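Local coordinates for GTPase activator-like protein (PDB 5HIU) that forms the N-terminal helical part of a TSC2 protein that, as a whole, probably acts as a GTPase activator, at residues Met219-Val223 with Glu224-Arg228; Ala150-Ala153 with Ala154-Arg158. All blocks are in the same frame, centred on the assembly; numbering follows the deposited sequence.

Overall arrangement
Both contacts are local. Contact 2 (150-158) is two turns of helix 139-163. Contact 1 (219-228) comes later in the chain, in the turn from helix 204-219 into helix 224-240. Their centres are about 12 Å apart, and they touch directly. Arg-158 NH1 forms a salt bridge with Asp-226 OD2 at 2.6 Å. The guanidinium also packs on the valine of the turn, with Arg-158 CZ 3.3 Å from Val-223 CG2. A probable, weak hydrogen bond joins Tyr-151 OH to Leu-220 O. Tyr-151 and Arg-158 thus tie helix 139-163 to the turn within the all-helical solenoid. No ligand is involved.

Contact 1. Residues Met219-Val223 with Glu224-Arg228; sequences MLTSV and EDDLR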
ATOM      1  N   MET A 219       4.607   6.949  -3.046  1.00 62.17           N
ATOM      2  CA  MET A 219       5.883   7.468  -3.490  1.00 62.05           C
ATOM      3  C   MET A 219       6.143   8.885  -3.054  1.00 68.59           C
ATOM      4  O   MET A 219       7.199   9.421  -3.349  1.00 85.40           O
ATOM      5  CB  MET A 219       5.997   7.336  -5.007  1.00 65.84           C
ATOM      6  CG  MET A 219       5.969   5.886  -5.470  1.00 69.78           C
ATOM      7  SD  MET A 219       7.105   4.817  -4.543  1.00 76.05           S
ATOM      8  CE  MET A 219       8.637   5.547  -5.124  1.00 76.26           C
ATOM      9  N   LEU A 220       5.210   9.529  -2.374  1.00 73.10           N
ATOM     10  CA  LEU A 220       5.504  10.866  -1.878  1.00 80.39           C
ATOM     11  C   LEU A 220       4.679  11.103  -0.679  1.00 77.41           C
ATOM     12  O   LEU A 220       3.562  11.537  -0.779  1.00102.29           O
ATOM     13  CB  LEU A 220       5.283  11.942  -2.950  1.00 81.84           C
ATOM     14  CG  LEU A 220       3.961  12.034  -3.720  1.00 82.75           C
ATOM     15  CD1 LEU A 220       2.991  13.017  -3.087  1.00 87.86           C
ATOM     16  CD2 LEU A 220       4.228  12.483  -5.142  1.00 89.49           C
ATOM     17  N   THR A 221       5.198  10.737   0.473  1.00 76.73           N
ATOM     18  CA  THR A 221       4.514  11.035   1.712  1.00 73.09           C
ATOM     19  C   THR A 221       5.551  11.038   2.792  1.00 76.69           C
ATOM     20  O   THR A 221       6.428  10.176   2.834  1.00 81.12           O
ATOM     21  CB  THR A 221       3.394  10.028   2.024  1.00 67.28           C
ATOM     22  OG1 THR A 221       2.769  10.366   3.264  1.00 62.32           O
ATOM     23  CG2 THR A 221       3.931   8.618   2.117  1.00 65.06           C
ATOM     24  N   SER A 222       5.456  12.028   3.665  1.00 79.37           N
ATOM     25  CA  SER A 222       6.461  12.232   4.685  1.00 77.53           C
ATOM     26  C   SER A 222       6.185  11.328   5.876  1.00 73.88           C
ATOM     27  O   SER A 222       7.028  11.218   6.761  1.00 73.36           O
ATOM     28  CB  SER A 222       6.508  13.716   5.081  1.00 84.80           C
ATOM     29  OG  SER A 222       5.219  14.303   5.183  1.00 88.75           O
ATOM     30  N   VAL A 223       5.021  10.662   5.876  1.00 70.07           N
ATOM     31  CA  VAL A 223       4.530   9.923   7.044  1.00 66.47           C
ATOM     32  C   VAL A 223       4.343   8.424   6.781  1.00 63.96           C
ATOM     33  O   VAL A 223       3.495   7.992   6.005  1.00 68.97           O
ATOM     34  CB  VAL A 223       3.207  10.514   7.570  1.00 65.63           C
ATOM     35  CG1 VAL A 223       2.901   9.953   8.952  1.00 67.75           C
ATOM     36  CG2 VAL A 223       3.285  12.036   7.622  1.00 65.63           C
ATOM     37  N   GLU A 224       5.156   7.646   7.468  1.00 62.33           N
ATOM     38  CA  GLU A 224       5.188   6.210   7.377  1.00 58.70           C
ATOM     39  C   GLU A 224       3.805   5.574   7.543  1.00 58.01           C
ATOM     40  O   GLU A 224       3.481   4.583   6.877  1.00 62.88           O
ATOM     41  CB  GLU A 224       6.163   5.711   8.443  1.00 60.71           C
ATOM     42  CG  GLU A 224       6.186   4.223   8.684  1.00 64.74           C
ATOM     43  CD  GLU A 224       7.497   3.756   9.283  1.00 73.97           C
ATOM     44  OE1 GLU A 224       8.458   4.551   9.335  1.00 81.48           O
ATOM     45  OE2 GLU A 224       7.578   2.583   9.698  1.00 77.30           O
ATOM     46  N   ASP A 225       2.982   6.139   8.415  1.00 58.81           N
ATOM     47  CA  ASP A 225       1.637   5.595   8.661  1.00 57.55           C
ATOM     48  C   ASP A 225       0.775   5.583   7.410  1.00 54.51           C
ATOM     49  O   ASP A 225       0.035   4.629   7.208  1.00 48.39           O
ATOM     50  CB  ASP A 225       0.911   6.344   9.790  1.00 59.36           C
ATOM     51  CG  ASP A 225       1.295   5.841  11.175  1.00 69.78           C
ATOM     52  OD1 ASP A 225       1.814   4.701  11.322  1.00 75.01           O
ATOM     53  OD2 ASP A 225       1.089   6.611  12.138  1.00 85.87           O
ATOM     54  N   ASP A 226       0.880   6.631   6.583  1.00 52.92           N
ATOM     55  CA  ASP A 226       0.292   6.634   5.251  1.00 48.89           C
ATOM     56  C   ASP A 226       0.767   5.430   4.431  1.00 50.10           C
ATOM     57  O   ASP A 226      -0.011   4.831   3.700  1.00 51.01           O
ATOM     58  CB  ASP A 226       0.653   7.914   4.491  1.00 54.55           C
ATOM     59  CG  ASP A 226       0.110   9.188   5.145  1.00 55.92           C
ATOM     60  OD1 ASP A 226      -0.816   9.097   5.976  1.00 56.22           O
ATOM     61  OD2 ASP A 226       0.614  10.291   4.804  1.00 53.90           O
ATOM     62  N   LEU A 227       2.046   5.077   4.517  1.00 53.48           N
ATOM     63  CA  LEU A 227       2.537   3.918   3.762  1.00 54.34           C
ATOM     64  C   LEU A 227       1.976   2.636   4.322  1.00 52.28           C
ATOM     65  O   LEU A 227       1.615   1.737   3.584  1.00 47.16           O
ATOM     66  CB  LEU A 227       4.058   3.812   3.812  1.00 54.66           C
ATOM     67  CG  LEU A 227       4.840   4.799   2.992  1.00 60.36           C
ATOM     68  CD1 LEU A 227       6.316   4.595   3.275  1.00 66.54           C
ATOM     69  CD2 LEU A 227       4.555   4.628   1.512  1.00 63.98           C
ATOM     70  N   ARG A 228       1.966   2.540   5.642  1.00 49.54           N
ATOM     71  CA  ARG A 228       1.427   1.360   6.279  1.00 52.24           C
ATOM     72  C   ARG A 228      -0.003   1.249   5.797  1.00 48.91           C
ATOM     73  O   ARG A 228      -0.452   0.181   5.396  1.00 51.58           O
ATOM     74  CB  ARG A 228       1.512   1.477   7.801  1.00 51.88           C
ATOM     75  CG  ARG A 228       0.790   0.386   8.551  1.00 58.46           C
ATOM     76  CD  ARG A 228       0.932   0.542  10.063  1.00 63.06           C
ATOM     77  NE  ARG A 228       2.119  -0.143  10.567  1.00 67.61           N
ATOM     78  CZ  ARG A 228       3.322   0.407  10.727  1.00 76.63           C
ATOM     79  NH1 ARG A 228       3.556   1.689  10.439  1.00 80.95           N
ATOM     80  NH2 ARG A 228       4.317  -0.341  11.190  1.00 82.95           N
TER
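The turn between helices 204-219 and 224-240 is closed by a side-chain bond from Thr-221 to Asp-226, in the first turn of the second helix. Thr-221 OG1 donates to Asp-226 OD2 over 2.6 Å. It meets the anti lone pair, the one facing away from the other carboxylate oxygen. Thr-221 OG1 is anti to the backbone N (chi1 179°), which turns the hydroxyl toward the helix. The same oxygen takes a weak bond from Val-223 N at 3.5 Å, nearly straight at 168°. The hydroxyl therefore links the loop backbone to the helix carboxylate. The Thr-221 methyl packs instead: CG2 lies 4.0 Å from Leu-227 CG, and the two side chains run antiparallel past one another. This gives the turn an apolar side next to its polar one.

At the entry to the helix, Asp-226 N makes a weak, bent bond to Val-223 O at 3.0 Å. Beside it, the Val-223 side chain packs on the carboxylate, CB 3.8 Å from Asp-226 OD2. Within the helix, three residues apart, Arg-228 NH1 forms a long salt bridge with Asp-225 OD1 at 3.6 Å.

Arg-158 of helix 139-163 also forms a salt bridge with Asp-226 OD2 and lies against Thr-221 and Val-223. Asp-226 packs on Leu-184 and Phe-188 of helix 179-198, and Leu-227 on Ile-258 of helix 245-261.

Contact 2. Residues Ala150-Ala153 with Ala154-Arg158; sequences AYRA and ARDAR
Tyr-151 and Arg-155 meet one helical turn apart. Arg-155 CB sits over one face of the phenol ring, 4.1 Å from Tyr-151 CZ. The side chains cross at about a right angle. The guanidinium plane is turned 80° from the ring, and it is the CB methylene, not the guanidinium, that meets the ring. Tyr-151 CG is anti to the backbone N (chi1 176°), and the ring lies alongside the next turn. Arg-158 NH1 approaches Tyr-151 CE1 obliquely, at 4.1 Å.

Arg-152 and Arg-155 lie side by side and point the same way. Their like charges come close, with Arg-152 NH1 3.4 Å from Arg-155 NH2. Asp-156 probably offsets some of this charge. Its OD1 lies at the edge of the Arg-155 guanidinium, in plane, and forms a long salt bridge to Arg-155 NE at 3.5 Å.

These residues belong to a continuous alpha helix, 139-163, with the usual i to i+4 backbone bonds. Arg-155 N to Tyr-151 O is a clear one at 2.9 Å. Asp-156 N reaches Arg-152 O at 3.2 Å. The bond from Ala-157 N to Ala-153 O is weak.

The helix also sets the place of Arg-158. Ala-154 CB lies 3.7 Å above the plane of its guanidinium, over the centre, and covers one face. Its charged partners lie outside this stretch of helix: Asp-226 forms a salt bridge with NH1, and Asp-181 of helix 179-198 with NE. On the same helix, Leu-187 packs against Ala-150 and Leu-184 against Arg-158.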
ATOM      1  N   ALA A 150      -8.103  14.392   0.718  1.00 48.95           N
ATOM      2  CA  ALA A 150      -7.635  14.215   2.096  1.00 49.90           C
ATOM      3  C   ALA A 150      -6.124  14.235   2.152  1.00 54.84           C
ATOM      4  O   ALA A 150      -5.519  14.906   2.993  1.00 63.83           O
ATOM      5  CB  ALA A 150      -8.165  12.939   2.711  1.00 45.93           C
ATOM      6  N   TYR A 151      -5.509  13.518   1.234  1.00 60.11           N
ATOM      7  CA  TYR A 151      -4.075  13.539   1.164  1.00 64.69           C
ATOM      8  C   TYR A 151      -3.550  14.969   0.916  1.00 64.92           C
ATOM      9  O   TYR A 151      -2.741  15.465   1.699  1.00 64.02           O
ATOM     10  CB  TYR A 151      -3.554  12.583   0.102  1.00 61.47           C
ATOM     11  CG  TYR A 151      -2.078  12.734   0.008  1.00 62.22           C
ATOM     12  CD1 TYR A 151      -1.275  12.337   1.062  1.00 59.45           C
ATOM     13  CD2 TYR A 151      -1.488  13.341  -1.090  1.00 66.21           C
ATOM     14  CE1 TYR A 151       0.086  12.481   1.010  1.00 66.09           C
ATOM     15  CE2 TYR A 151      -0.117  13.497  -1.155  1.00 71.80           C
ATOM     16  CZ  TYR A 151       0.664  13.061  -0.103  1.00 71.06           C
ATOM     17  OH  TYR A 151       2.022  13.231  -0.144  1.00 75.00           O
ATOM     18  N   ARG A 152      -4.032  15.620  -0.144  1.00 65.86           N
ATOM     19  CA  ARG A 152      -3.652  17.017  -0.453  1.00 73.19           C
ATOM     20  C   ARG A 152      -3.642  17.895   0.799  1.00 71.62           C
ATOM     21  O   ARG A 152      -2.679  18.621   1.046  1.00 73.53           O
ATOM     22  CB  ARG A 152      -4.591  17.624  -1.500  1.00 77.59           C
ATOM     23  CG  ARG A 152      -4.057  18.892  -2.156  1.00 89.91           C
ATOM     24  CD  ARG A 152      -4.639  19.114  -3.549  1.00 97.23           C
ATOM     25  NE  ARG A 152      -4.330  17.992  -4.448  1.00102.91           N
ATOM     26  CZ  ARG A 152      -3.487  18.020  -5.486  1.00107.77           C
ATOM     27  NH1 ARG A 152      -2.840  19.131  -5.826  1.00110.67           N
ATOM     28  NH2 ARG A 152      -3.303  16.916  -6.212  1.00108.87           N
ATOM     29  N   ALA A 153      -4.699  17.792   1.603  1.00 66.18           N
ATOM     30  CA  ALA A 153      -4.825  18.602   2.811  1.00 64.44           C
ATOM     31  C   ALA A 153      -3.878  18.174   3.925  1.00 64.87           C
ATOM     32  O   ALA A 153      -3.540  18.970   4.797  1.00 69.75           O
ATOM     33  CB  ALA A 153      -6.258  18.594   3.316  1.00 60.12           C
ATOM     34  N   ALA A 154      -3.448  16.922   3.930  1.00 65.02           N
ATOM     35  CA  ALA A 154      -2.487  16.514   4.949  1.00 67.07           C
ATOM     36  C   ALA A 154      -1.117  17.003   4.572  1.00 68.61           C
ATOM     37  O   ALA A 154      -0.376  17.465   5.424  1.00 74.31           O
ATOM     38  CB  ALA A 154      -2.482  15.009   5.135  1.00 65.00           C
ATOM     39  N   ARG A 155      -0.792  16.927   3.288  1.00 70.14           N
ATOM     40  CA  ARG A 155       0.544  17.267   2.841  1.00 80.31           C
ATOM     41  C   ARG A 155       0.802  18.735   3.092  1.00 84.79           C
ATOM     42  O   ARG A 155       1.903  19.130   3.501  1.00 89.33           O
ATOM     43  CB  ARG A 155       0.750  16.931   1.360  1.00 81.82           C
ATOM     44  CG  ARG A 155       0.568  18.081   0.388  1.00 85.10           C
ATOM     45  CD  ARG A 155       0.971  17.622  -0.991  1.00 89.14           C
ATOM     46  NE  ARG A 155       0.531  18.531  -2.040  1.00 97.60           N
ATOM     47  CZ  ARG A 155       0.516  18.226  -3.338  1.00103.79           C
ATOM     48  NH1 ARG A 155       0.904  17.022  -3.765  1.00103.26           N
ATOM     49  NH2 ARG A 155       0.105  19.132  -4.216  1.00112.68           N
ATOM     50  N   ASP A 156      -0.221  19.537   2.836  1.00 81.04           N
ATOM     51  CA  ASP A 156      -0.108  20.964   3.017  1.00 84.82           C
ATOM     52  C   ASP A 156       0.129  21.265   4.498  1.00 85.92           C
ATOM     53  O   ASP A 156       1.129  21.902   4.839  1.00 97.65           O
ATOM     54  CB  ASP A 156      -1.344  21.674   2.454  1.00 84.71           C
ATOM     55  CG  ASP A 156      -1.468  21.531   0.923  1.00 83.16           C
ATOM     56  OD1 ASP A 156      -0.579  20.928   0.277  1.00 82.90           O
ATOM     57  OD2 ASP A 156      -2.468  22.019   0.361  1.00 81.12           O
ATOM     58  N   ALA A 157      -0.738  20.766   5.378  1.00 79.36           N
ATOM     59  CA  ALA A 157      -0.557  20.931   6.832  1.00 80.09           C
ATOM     60  C   ALA A 157       0.862  20.612   7.265  1.00 86.88           C
ATOM     61  O   ALA A 157       1.470  21.356   8.038  1.00100.54           O
ATOM     62  CB  ALA A 157      -1.523  20.045   7.597  1.00 77.68           C
ATOM     63  N   ARG A 158       1.379  19.503   6.747  1.00 86.63           N
ATOM     64  CA  ARG A 158       2.726  19.034   7.046  1.00 86.45           C
ATOM     65  C   ARG A 158       3.826  19.931   6.449  1.00 96.30           C
ATOM     66  O   ARG A 158       4.924  20.002   6.997  1.00 93.47           O
ATOM     67  CB  ARG A 158       2.903  17.619   6.505  1.00 84.36           C
ATOM     68  CG  ARG A 158       2.004  16.553   7.116  1.00 80.03           C
ATOM     69  CD  ARG A 158       1.783  15.390   6.141  1.00 74.35           C
ATOM     70  NE  ARG A 158       0.923  14.356   6.715  1.00 72.15           N
ATOM     71  CZ  ARG A 158       0.609  13.190   6.142  1.00 70.40           C
ATOM     72  NH1 ARG A 158       1.078  12.854   4.947  1.00 67.80           N
ATOM     73  NH2 ARG A 158      -0.191  12.344   6.779  1.00 71.54           N
TER